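Local coordinates for oligopeptide-binding protein oppA (Lactococcus lactis, PDB 3DRF) that binds oligopeptides outside the cell in a voluminous cavity that closes like a Venus fly-trap and serves their uptake through the OppABCDF ABC transporter, at residues Q328-N331 with V332-I336; L381-A384 with N385-D389; K394-K397 with S398-Y401; Y429-Q432 with W433-G437. All coordinates share one frame; numbering follows the deposited sequence.

Contact 1: residues Q328-N331 with V332-I336; sequences QDQN and VRQAI
Arg333 reaches back over the first turn of helix 330-339 and lays its guanidinium against the backbone that leads into it. The side chain bends at its third torsion (chi3 -53°), which turns the group toward the residues before the helix. One face then rests on Gln330, whose CA stands 3.5 Å above the guanidinium plane, while CB of Gln330 comes within 3.5 Å of Arg333 NH2.

The polar contacts begin at the rim of the same group. Arg333 NH1 gives a weak, bent hydrogen bond to Gln328 O (3.1 Å), and a water joins that carbonyl to Arg333 NH2. NH1 also bonds to Leu327 O and NH2 to Lys533 O, so backbone carbonyls gather round a largely buried cation. A second water donates to both Asn331 OD1 and Gln334 OE1; the amide nitrogens of these residues serve Leu387 O and Lys532 O. At the N-cap position, Asp329 OD2 forms a salt bridge with Lys404 and accepts from Trp393 NE1. In the backbone, Arg333 N to Asp329 O (3.2 Å) opens the i to i+4 series.

Apolar contact is slighter: Val332 CG2 meets Asp329 CB at 3.6 Å. A leucine in place of Arg333 would probably leave Lys533 O and Leu327 O without their guanidinium donors and Gln330 without the flat group beneath it.

Arginine suits this place because one planar cation offers several N-H groups at its rim and a broad face for packing, here tying the start of the helix to the preceding turn.

Contact 2: residues L381-A384 with N385-D389; sequences LDKA and NKLLD
Across Leu381-Asp389 the backbone runs as one regular alpha-helix, four successive i to i+4 bonds leading from Asn385 N to Leu381 O (3.0 Å) through to Leu388 N to Ala384 O (3.2 Å). This is the amphipathic helix 381-390, with polar residues along one flank and small or aliphatic ones where it meets helix 330-339 and the loop at Ile436.

On the polar flank Asp382 and Asn385 are joined by a water. It donates to Asp382 OD1 (2.8 Å) and accepts from Asn385 ND2 (3.0 Å), bridging side chains three residues apart. Asparagine suits this position because its two ends do different work: the amide nitrogen holds the water, while OD1 accepts from Arg402, which also forms a salt bridge with Asp389. The two lysines are each tethered by their ammonium ends, Lys386 by a salt bridge to Glu390 and Lys383 by a hydrogen bond to Tyr338 OH.

Ala384 is buried, and its single methyl lets Ile436 and the neighbouring helix come close. Leu387 and Leu388 also turn to that neighbour, Leu388 packing on Val332 and Ala335, Leu387 on Gln334 and Tyr338. Within the helix, the aliphatic part of Lys383 serves as a hydrophobic neighbour. Its CG lies anti to the backbone N (chi1 -178°), and from there it meets one methyl of Leu387 obliquely, Lys383 CG to Leu387 CD1 measuring 4.0 Å.

Contact 3: residues K394-K397 with S398-Y401; sequences KLNK and STGY
Asn396 meets Ser398 and Thr399 where the chain reverses. Its CB faces Tyr401 O (3.3 Å) and Thr399 OG1 (3.5 Å), both on the side of the returning chain. At CB the chain turns so that CG stands anti to the backbone N (chi1 -177°), and the Asn396 side chain crosses that of Thr399 at about a right angle. OD1 then accepts from Ser398 N at 2.9 Å, the donor tilted somewhat from the plane of the amide carbonyl. ND2 passes Thr399 CG2 at 3.9 Å and donates to Glu403 OE2 on the returning strand.

The backbone of Asn396 works at the same bend. Its carbonyl takes Gly400 N (2.8 Å) almost end-on, with a weaker second bond from Thr399 N, and its own N donates to Tyr401 O at 2.9 Å. Glycine suits position 400 because phi is positive (81°) and a CB there would press on the preceding carbonyl oxygen. Thr399 OG1 in turn accepts from Tyr401 N, 3.1 Å away. The Leu395 CD1 methyl rests against the Gly400 carbonyl, a plain van der Waals contact.

Were Asn396 replaced by a leucine, Ser398 N would probably lose its side-chain acceptor and Glu403 its amide donor, and the bend would be less firmly fixed.

Antiparallel strands 394-396 and 401-404 are thus joined as a beta-hairpin on the protein surface, its connection tightened by an Asx turn at Asn396 and an ST turn at Thr399.

Contact 4: residues Y429-Q432 with W433-G437; sequences YIQQ and WKKIG
The aromatic contact is set by Trp433, whose CG lies anti to its carbonyl carbon (chi1 -72°), directing the indole back along the helix, while Gln432 bends at its second torsion (chi2 -49°) to bring its amide beside Lys435. Both belong to helix 422-435, the helix of a beta-alpha-beta unit between strands 407-414 and 439-442.

Tyr429 CB sits over the six-membered ring of Trp433, 4.0 Å from its centroid, in a CH-pi contact. Tyr429 O lies over a face of the indole too and accepts from Trp433 N at 2.9 Å. The large flat side chain suits this buried position because it packs on strand 439-442 and meets Tyr413 edge-to-face, while NE1 is satisfied by Ile336 O.

The helix ends in a Schellman motif. At its C-prime residue, Gly437 N bonds to Lys434 O (3.0 Å), and the positive phi, which glycine adopts readily, folds the chain back so that Val438 N reaches Trp433 O.

Gln432 and Lys435 run side by side. The extended lysine lets Lys435 NZ donate a hydrogen bond to Gln432 OE1 (2.8 Å). A water accepts from Lys435 NZ (3.0 Å) and Gln432 NE2 (2.9 Å).

Overall arrangement
The contacts follow one another along the chain as contacts 1, 2, 3 and 4, all on one side of its centre. Helices 330-339 and 381-390 lie side by side, with the centres of contacts 1 and 2 about 10 Å apart. The end of helix 422-435 and the loop that follows meet both, the centre of contact 4 lying about 14 Å from that of contact 1 and about 12 Å from that of contact 2. Contact 3 lies farther out, its centre about 18 Å from that of contact 1, yet Tyr401 touches Lys434 and Gly437. Its hairpin belongs to the mixed sheet that includes strands 407-414 and 439-442; three helical contacts and one hairpin thus lie together in one helix-and-sheet region of the receptor.

Contact 1: residues Q328-N331 with V332-I336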
loop_
_atom_site.group_PDB
_atom_site.type_symbol
_atom_site.label_atom_id
_atom_site.label_comp_id
_atom_site.label_asym_id
_atom_site.label_seq_id
_atom_site.Cartn_x
_atom_site.Cartn_y
_atom_site.Cartn_z
ATOM N N GLN A 328 -20.110 -13.682 -9.552
ATOM C CA GLN A 328 -21.285 -12.914 -9.147
ATOM C C GLN A 328 -22.074 -13.671 -8.084
ATOM O O GLN A 328 -22.813 -13.076 -7.422
ATOM C CB GLN A 328 -22.219 -12.689 -10.355
ATOM C CG GLN A 328 -21.722 -11.748 -11.449
ATOM C CD GLN A 328 -22.645 -11.778 -12.700
ATOM O OE1 GLN A 328 -22.581 -12.641 -13.534
ATOM N NE2 GLN A 328 -23.490 -10.774 -12.800
ATOM N N ASP A 329 -21.940 -14.986 -8.030
ATOM C CA ASP A 329 -22.685 -15.835 -7.046
ATOM C C ASP A 329 -21.925 -15.776 -5.706
ATOM O O ASP A 329 -20.833 -16.277 -5.598
ATOM C CB ASP A 329 -22.793 -17.308 -7.526
ATOM C CG ASP A 329 -23.789 -17.528 -8.714
ATOM O OD1 ASP A 329 -24.754 -16.801 -8.788
ATOM O OD2 ASP A 329 -23.635 -18.486 -9.442
ATOM N N GLN A 330 -22.552 -15.164 -4.711
ATOM C CA GLN A 330 -21.999 -15.118 -3.361
ATOM C C GLN A 330 -21.524 -16.481 -2.822
ATOM O O GLN A 330 -20.521 -16.575 -2.249
ATOM C CB GLN A 330 -23.009 -14.483 -2.399
ATOM C CG GLN A 330 -22.477 -14.184 -1.034
ATOM C CD GLN A 330 -23.443 -13.272 -0.287
ATOM O OE1 GLN A 330 -24.607 -13.198 -0.637
ATOM N NE2 GLN A 330 -23.027 -12.720 0.737
ATOM N N ASN A 331 -22.288 -17.534 -3.043
ATOM C CA ASN A 331 -21.873 -18.889 -2.598
ATOM C C ASN A 331 -20.559 -19.338 -3.211
ATOM O O ASN A 331 -19.822 -20.004 -2.597
ATOM C CB ASN A 331 -22.980 -19.916 -2.921
ATOM C CG ASN A 331 -24.111 -19.892 -1.896
ATOM O OD1 ASN A 331 -24.417 -18.888 -1.383
ATOM N ND2 ASN A 331 -24.702 -21.034 -1.623
ATOM N N VAL A 332 -20.365 -19.003 -4.493
ATOM C CA VAL A 332 -19.087 -19.316 -5.172
ATOM C C VAL A 332 -17.869 -18.603 -4.531
ATOM O O VAL A 332 -16.896 -19.169 -4.276
ATOM C CB VAL A 332 -19.198 -19.007 -6.683
ATOM C CG1 VAL A 332 -17.865 -19.294 -7.412
ATOM C CG2 VAL A 332 -20.306 -19.923 -7.308
ATOM N N ARG A 333 -18.044 -17.314 -4.312
ATOM C CA ARG A 333 -16.981 -16.489 -3.654
ATOM C C ARG A 333 -16.599 -17.055 -2.288
ATOM O O ARG A 333 -15.490 -17.195 -1.975
ATOM C CB ARG A 333 -17.443 -14.998 -3.480
ATOM C CG ARG A 333 -17.659 -14.325 -4.881
ATOM C CD ARG A 333 -17.804 -12.778 -4.795
ATOM N NE ARG A 333 -18.846 -12.344 -3.829
ATOM C CZ ARG A 333 -20.114 -12.104 -4.147
ATOM N NH1 ARG A 333 -20.558 -12.302 -5.375
ATOM N NH2 ARG A 333 -20.982 -11.692 -3.230
ATOM N N GLN A 334 -17.619 -17.391 -1.503
ATOM C CA GLN A 334 -17.399 -17.940 -0.169
ATOM C C GLN A 334 -16.735 -19.329 -0.235
ATOM O O GLN A 334 -15.795 -19.592 0.463
ATOM C CB GLN A 334 -18.745 -18.047 0.583
ATOM C CG GLN A 334 -19.363 -16.646 0.984
ATOM C CD GLN A 334 -20.698 -16.797 1.654
ATOM O OE1 GLN A 334 -21.232 -17.855 1.679
ATOM N NE2 GLN A 334 -21.188 -15.736 2.243
ATOM N N ALA A 335 -17.226 -20.161 -1.159
ATOM C CA ALA A 335 -16.725 -21.551 -1.291
ATOM C C ALA A 335 -15.215 -21.555 -1.639
ATOM O O ALA A 335 -14.455 -22.281 -1.099
ATOM C CB ALA A 335 -17.569 -22.372 -2.352
ATOM N N ILE A 336 -14.854 -20.679 -2.567
ATOM C CA ILE A 336 -13.461 -20.603 -3.038
ATOM C C ILE A 336 -12.538 -20.152 -1.867
ATOM O O ILE A 336 -11.466 -20.593 -1.726
ATOM C CB ILE A 336 -13.395 -19.738 -4.307
ATOM C CG1 ILE A 336 -14.034 -20.515 -5.469
ATOM C CG2 ILE A 336 -11.901 -19.330 -4.663
ATOM C CD1 ILE A 336 -14.230 -19.677 -6.775
HETATM O O HOH W 1 -23.422 -11.298 -4.929
HETATM O O HOH W 2 -23.958 -17.988 1.212
#

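Contact 2: residues L381-A384 with N385-D389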
loop_
_atom_site.group_PDB
_atom_site.type_symbol
_atom_site.label_atom_id
_atom_site.label_comp_id
_atom_site.label_asym_id
_atom_site.label_seq_id
_atom_site.Cartn_x
_atom_site.Cartn_y
_atom_site.Cartn_z
ATOM N N LEU A 381 -13.579 -27.644 3.519
ATOM C CA LEU A 381 -13.934 -28.221 2.220
ATOM C C LEU A 381 -15.394 -28.715 2.194
ATOM O O LEU A 381 -16.057 -28.570 1.255
ATOM C CB LEU A 381 -12.986 -29.388 1.847
ATOM C CG LEU A 381 -11.548 -28.924 1.555
ATOM C CD1 LEU A 381 -10.655 -30.187 1.548
ATOM C CD2 LEU A 381 -11.473 -28.272 0.188
ATOM N N ASP A 382 -15.868 -29.253 3.308
ATOM C CA ASP A 382 -17.249 -29.708 3.360
ATOM C C ASP A 382 -18.231 -28.533 3.179
ATOM O O ASP A 382 -19.178 -28.633 2.473
ATOM C CB ASP A 382 -17.584 -30.447 4.687
ATOM C CG ASP A 382 -16.854 -31.774 4.857
ATOM O OD1 ASP A 382 -16.250 -32.237 3.942
ATOM O OD2 ASP A 382 -16.905 -32.246 5.956
ATOM N N LYS A 383 -17.970 -27.427 3.873
ATOM C CA LYS A 383 -18.824 -26.225 3.716
ATOM C C LYS A 383 -18.792 -25.661 2.293
ATOM O O LYS A 383 -19.767 -25.303 1.770
ATOM C CB LYS A 383 -18.422 -25.146 4.743
ATOM C CG LYS A 383 -19.287 -23.890 4.683
ATOM C CD LYS A 383 -19.039 -23.000 5.912
ATOM C CE LYS A 383 -20.045 -21.882 5.903
ATOM N NZ LYS A 383 -19.970 -20.944 7.050
ATOM N N ALA A 384 -17.603 -25.613 1.710
ATOM C CA ALA A 384 -17.451 -25.162 0.344
ATOM C C ALA A 384 -18.274 -25.987 -0.630
ATOM O O ALA A 384 -18.996 -25.455 -1.387
ATOM C CB ALA A 384 -15.966 -25.202 -0.043
ATOM N N ASN A 385 -18.136 -27.309 -0.560
ATOM C CA ASN A 385 -18.938 -28.208 -1.417
ATOM C C ASN A 385 -20.468 -28.043 -1.186
ATOM O O ASN A 385 -21.201 -28.024 -2.121
ATOM C CB ASN A 385 -18.464 -29.688 -1.230
ATOM C CG ASN A 385 -17.181 -30.016 -2.026
ATOM O OD1 ASN A 385 -17.096 -29.802 -3.165
ATOM N ND2 ASN A 385 -16.238 -30.607 -1.345
ATOM N N LYS A 386 -20.879 -27.915 0.062
ATOM C CA LYS A 386 -22.297 -27.703 0.416
ATOM C C LYS A 386 -22.818 -26.402 -0.227
ATOM O O LYS A 386 -23.845 -26.399 -0.796
ATOM C CB LYS A 386 -22.449 -27.682 1.940
ATOM C CG LYS A 386 -23.895 -27.488 2.409
ATOM C CD LYS A 386 -23.964 -27.586 3.947
ATOM C CE LYS A 386 -25.303 -27.295 4.516
ATOM N NZ LYS A 386 -25.397 -25.952 4.741
ATOM N N LEU A 387 -22.052 -25.304 -0.090
ATOM C CA LEU A 387 -22.431 -24.004 -0.644
ATOM C C LEU A 387 -22.656 -24.094 -2.144
ATOM O O LEU A 387 -23.568 -23.538 -2.654
ATOM C CB LEU A 387 -21.350 -22.944 -0.337
ATOM C CG LEU A 387 -21.357 -22.453 1.115
ATOM C CD1 LEU A 387 -20.063 -21.732 1.409
ATOM C CD2 LEU A 387 -22.513 -21.413 1.350
ATOM N N LEU A 388 -21.770 -24.814 -2.821
ATOM C CA LEU A 388 -21.846 -24.944 -4.276
ATOM C C LEU A 388 -23.041 -25.830 -4.688
ATOM O O LEU A 388 -23.726 -25.501 -5.592
ATOM C CB LEU A 388 -20.502 -25.496 -4.836
ATOM C CG LEU A 388 -19.358 -24.439 -4.718
ATOM C CD1 LEU A 388 -18.025 -25.131 -5.058
ATOM C CD2 LEU A 388 -19.671 -23.258 -5.643
ATOM N N ASP A 389 -23.244 -26.935 -3.971
ATOM C CA ASP A 389 -24.400 -27.826 -4.206
ATOM C C ASP A 389 -25.702 -27.018 -4.041
ATOM O O ASP A 389 -26.536 -27.061 -4.877
ATOM C CB ASP A 389 -24.446 -28.984 -3.182
ATOM C CG ASP A 389 -23.572 -30.132 -3.540
ATOM O OD1 ASP A 389 -23.071 -30.190 -4.656
ATOM O OD2 ASP A 389 -23.350 -30.926 -2.680
HETATM O O HOH W 3 -15.793 -32.068 1.226
#

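Contact 3: residues K394-K397 with S398-Y401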
loop_
_atom_site.group_PDB
_atom_site.type_symbol
_atom_site.label_atom_id
_atom_site.label_comp_id
_atom_site.label_asym_id
_atom_site.label_seq_id
_atom_site.Cartn_x
_atom_site.Cartn_y
_atom_site.Cartn_z
ATOM N N LYS A 394 -23.731 -28.062 -9.919
ATOM C CA LYS A 394 -23.748 -29.519 -9.764
ATOM C C LYS A 394 -22.504 -30.151 -10.331
ATOM O O LYS A 394 -22.087 -29.828 -11.382
ATOM C CB LYS A 394 -24.973 -30.045 -10.508
ATOM C CG LYS A 394 -25.151 -31.575 -10.398
ATOM C CD LYS A 394 -26.522 -31.995 -11.066
ATOM C CE LYS A 394 -26.527 -33.514 -11.391
ATOM N NZ LYS A 394 -26.451 -34.353 -10.183
ATOM N N LEU A 395 -21.948 -31.049 -9.585
ATOM C CA LEU A 395 -20.780 -31.779 -10.027
ATOM C C LEU A 395 -21.032 -32.707 -11.227
ATOM O O LEU A 395 -21.888 -33.539 -11.208
ATOM C CB LEU A 395 -20.247 -32.595 -8.841
ATOM C CG LEU A 395 -18.912 -33.284 -9.020
ATOM C CD1 LEU A 395 -17.740 -32.257 -9.172
ATOM C CD2 LEU A 395 -18.619 -34.087 -7.789
ATOM N N ASN A 396 -20.238 -32.532 -12.261
ATOM C CA ASN A 396 -20.168 -33.492 -13.347
ATOM C C ASN A 396 -19.143 -34.550 -12.952
ATOM O O ASN A 396 -17.953 -34.304 -12.938
ATOM C CB ASN A 396 -19.756 -32.777 -14.650
ATOM C CG ASN A 396 -19.717 -33.704 -15.862
ATOM O OD1 ASN A 396 -19.543 -34.878 -15.773
ATOM N ND2 ASN A 396 -19.869 -33.129 -17.004
ATOM N N LYS A 397 -19.631 -35.744 -12.671
ATOM C CA LYS A 397 -18.764 -36.830 -12.212
ATOM C C LYS A 397 -17.839 -37.414 -13.306
ATOM O O LYS A 397 -16.877 -38.070 -12.994
ATOM C CB LYS A 397 -19.602 -37.902 -11.479
ATOM C CG LYS A 397 -20.101 -37.346 -10.132
ATOM C CD LYS A 397 -20.943 -38.306 -9.402
ATOM C CE LYS A 397 -21.548 -37.718 -8.190
ATOM N NZ LYS A 397 -20.573 -37.346 -7.242
ATOM N N SER A 398 -18.080 -37.100 -14.561
ATOM C CA SER A 398 -17.148 -37.514 -15.614
ATOM C C SER A 398 -15.880 -36.649 -15.560
ATOM O O SER A 398 -14.809 -37.136 -15.684
ATOM C CB SER A 398 -17.784 -37.393 -16.998
ATOM O OG SER A 398 -18.856 -38.334 -17.089
ATOM N N THR A 399 -16.073 -35.339 -15.423
ATOM C CA THR A 399 -14.940 -34.375 -15.548
ATOM C C THR A 399 -14.367 -34.009 -14.188
ATOM O O THR A 399 -13.254 -33.537 -14.098
ATOM C CB THR A 399 -15.371 -33.073 -16.184
ATOM O OG1 THR A 399 -16.318 -32.442 -15.311
ATOM C CG2 THR A 399 -15.978 -33.246 -17.584
ATOM N N GLY A 400 -15.132 -34.183 -13.132
ATOM C CA GLY A 400 -14.728 -33.734 -11.797
ATOM C C GLY A 400 -14.940 -32.248 -11.472
ATOM O O GLY A 400 -14.526 -31.813 -10.461
ATOM N N TYR A 401 -15.609 -31.565 -12.370
ATOM C CA TYR A 401 -15.882 -30.137 -12.164
ATOM C C TYR A 401 -17.382 -29.851 -12.236
ATOM O O TYR A 401 -18.148 -30.562 -12.859
ATOM C CB TYR A 401 -15.116 -29.290 -13.187
ATOM C CG TYR A 401 -13.608 -29.453 -13.077
ATOM C CD1 TYR A 401 -12.908 -28.968 -11.994
ATOM C CD2 TYR A 401 -12.911 -30.154 -14.024
ATOM C CE1 TYR A 401 -11.540 -29.090 -11.903
ATOM C CE2 TYR A 401 -11.569 -30.312 -13.929
ATOM C CZ TYR A 401 -10.888 -29.795 -12.856
ATOM O OH TYR A 401 -9.505 -29.950 -12.730
#

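Contact 4: residues Y429-Q432 with W433-G437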
loop_
_atom_site.group_PDB
_atom_site.type_symbol
_atom_site.label_atom_id
_atom_site.label_comp_id
_atom_site.label_asym_id
_atom_site.label_seq_id
_atom_site.Cartn_x
_atom_site.Cartn_y
_atom_site.Cartn_z
ATOM N N TYR A 429 -3.126 -24.322 -4.111
ATOM C CA TYR A 429 -4.491 -23.761 -4.110
ATOM C C TYR A 429 -5.336 -24.299 -5.281
ATOM O O TYR A 429 -6.470 -24.593 -5.085
ATOM C CB TYR A 429 -4.470 -22.221 -4.048
ATOM C CG TYR A 429 -3.926 -21.670 -2.712
ATOM C CD1 TYR A 429 -4.280 -22.223 -1.465
ATOM C CD2 TYR A 429 -3.016 -20.602 -2.726
ATOM C CE1 TYR A 429 -3.768 -21.687 -0.258
ATOM C CE2 TYR A 429 -2.518 -20.073 -1.544
ATOM C CZ TYR A 429 -2.899 -20.612 -0.330
ATOM O OH TYR A 429 -2.428 -20.144 0.862
ATOM N N ILE A 430 -4.737 -24.398 -6.463
ATOM C CA ILE A 430 -5.420 -25.009 -7.601
ATOM C C ILE A 430 -5.914 -26.446 -7.251
ATOM O O ILE A 430 -7.008 -26.803 -7.588
ATOM C CB ILE A 430 -4.485 -24.983 -8.852
ATOM C CG1 ILE A 430 -4.379 -23.537 -9.366
ATOM C CG2 ILE A 430 -5.067 -25.874 -9.990
ATOM C CD1 ILE A 430 -3.339 -23.323 -10.532
ATOM N N GLN A 431 -5.063 -27.206 -6.589
ATOM C CA GLN A 431 -5.399 -28.533 -6.096
ATOM C C GLN A 431 -6.546 -28.481 -5.087
ATOM O O GLN A 431 -7.422 -29.266 -5.171
ATOM C CB GLN A 431 -4.148 -29.167 -5.462
ATOM C CG GLN A 431 -4.397 -30.479 -4.754
ATOM C CD GLN A 431 -3.258 -30.907 -3.831
ATOM O OE1 GLN A 431 -2.266 -30.223 -3.638
ATOM N NE2 GLN A 431 -3.414 -32.103 -3.283
ATOM N N GLN A 432 -6.567 -27.527 -4.164
ATOM C CA GLN A 432 -7.697 -27.440 -3.237
ATOM C C GLN A 432 -9.009 -27.098 -3.987
ATOM O O GLN A 432 -10.039 -27.644 -3.698
ATOM C CB GLN A 432 -7.448 -26.396 -2.107
ATOM C CG GLN A 432 -6.134 -26.557 -1.326
ATOM C CD GLN A 432 -5.885 -27.993 -0.838
ATOM O OE1 GLN A 432 -6.696 -28.575 -0.193
ATOM N NE2 GLN A 432 -4.747 -28.504 -1.178
ATOM N N TRP A 433 -8.926 -26.209 -4.957
ATOM C CA TRP A 433 -10.095 -25.832 -5.722
ATOM C C TRP A 433 -10.647 -27.009 -6.573
ATOM O O TRP A 433 -11.811 -27.154 -6.698
ATOM C CB TRP A 433 -9.728 -24.567 -6.543
ATOM C CG TRP A 433 -9.624 -23.335 -5.614
ATOM C CD1 TRP A 433 -10.326 -23.125 -4.512
ATOM C CD2 TRP A 433 -8.704 -22.250 -5.720
ATOM N NE1 TRP A 433 -9.965 -21.951 -3.910
ATOM C CE2 TRP A 433 -8.963 -21.388 -4.641
ATOM C CE3 TRP A 433 -7.725 -21.904 -6.640
ATOM C CZ2 TRP A 433 -8.266 -20.188 -4.444
ATOM C CZ3 TRP A 433 -6.995 -20.693 -6.441
ATOM C CH2 TRP A 433 -7.262 -19.866 -5.336
ATOM N N LYS A 434 -9.747 -27.830 -7.079
ATOM C CA LYS A 434 -10.173 -29.060 -7.769
ATOM C C LYS A 434 -10.983 -29.972 -6.815
ATOM O O LYS A 434 -11.937 -30.563 -7.238
ATOM C CB LYS A 434 -8.955 -29.756 -8.358
ATOM C CG LYS A 434 -9.308 -31.068 -9.115
ATOM C CD LYS A 434 -8.064 -31.622 -9.795
ATOM C CE LYS A 434 -8.370 -32.877 -10.680
ATOM N NZ LYS A 434 -7.090 -33.550 -11.073
ATOM N N LYS A 435 -10.587 -30.050 -5.552
ATOM C CA LYS A 435 -11.357 -30.824 -4.553
ATOM C C LYS A 435 -12.800 -30.361 -4.427
ATOM O O LYS A 435 -13.647 -31.148 -4.076
ATOM C CB LYS A 435 -10.716 -30.802 -3.151
ATOM C CG LYS A 435 -9.286 -31.377 -3.059
ATOM C CD LYS A 435 -8.707 -31.133 -1.637
ATOM C CE LYS A 435 -7.294 -31.611 -1.517
ATOM N NZ LYS A 435 -6.835 -31.394 -0.170
ATOM N N ILE A 436 -13.077 -29.098 -4.696
ATOM C CA ILE A 436 -14.479 -28.593 -4.635
ATOM C C ILE A 436 -15.125 -28.399 -6.008
ATOM O O ILE A 436 -16.121 -27.804 -6.118
ATOM C CB ILE A 436 -14.639 -27.290 -3.786
ATOM C CG1 ILE A 436 -13.837 -26.131 -4.424
ATOM C CG2 ILE A 436 -14.200 -27.548 -2.258
ATOM C CD1 ILE A 436 -14.231 -24.732 -3.916
ATOM N N GLY A 437 -14.503 -28.940 -7.033
ATOM C CA GLY A 437 -15.049 -28.949 -8.382
ATOM C C GLY A 437 -14.966 -27.630 -9.147
ATOM O O GLY A 437 -15.699 -27.386 -10.029
HETATM O O HOH W 4 -3.891 -31.058 -0.111
#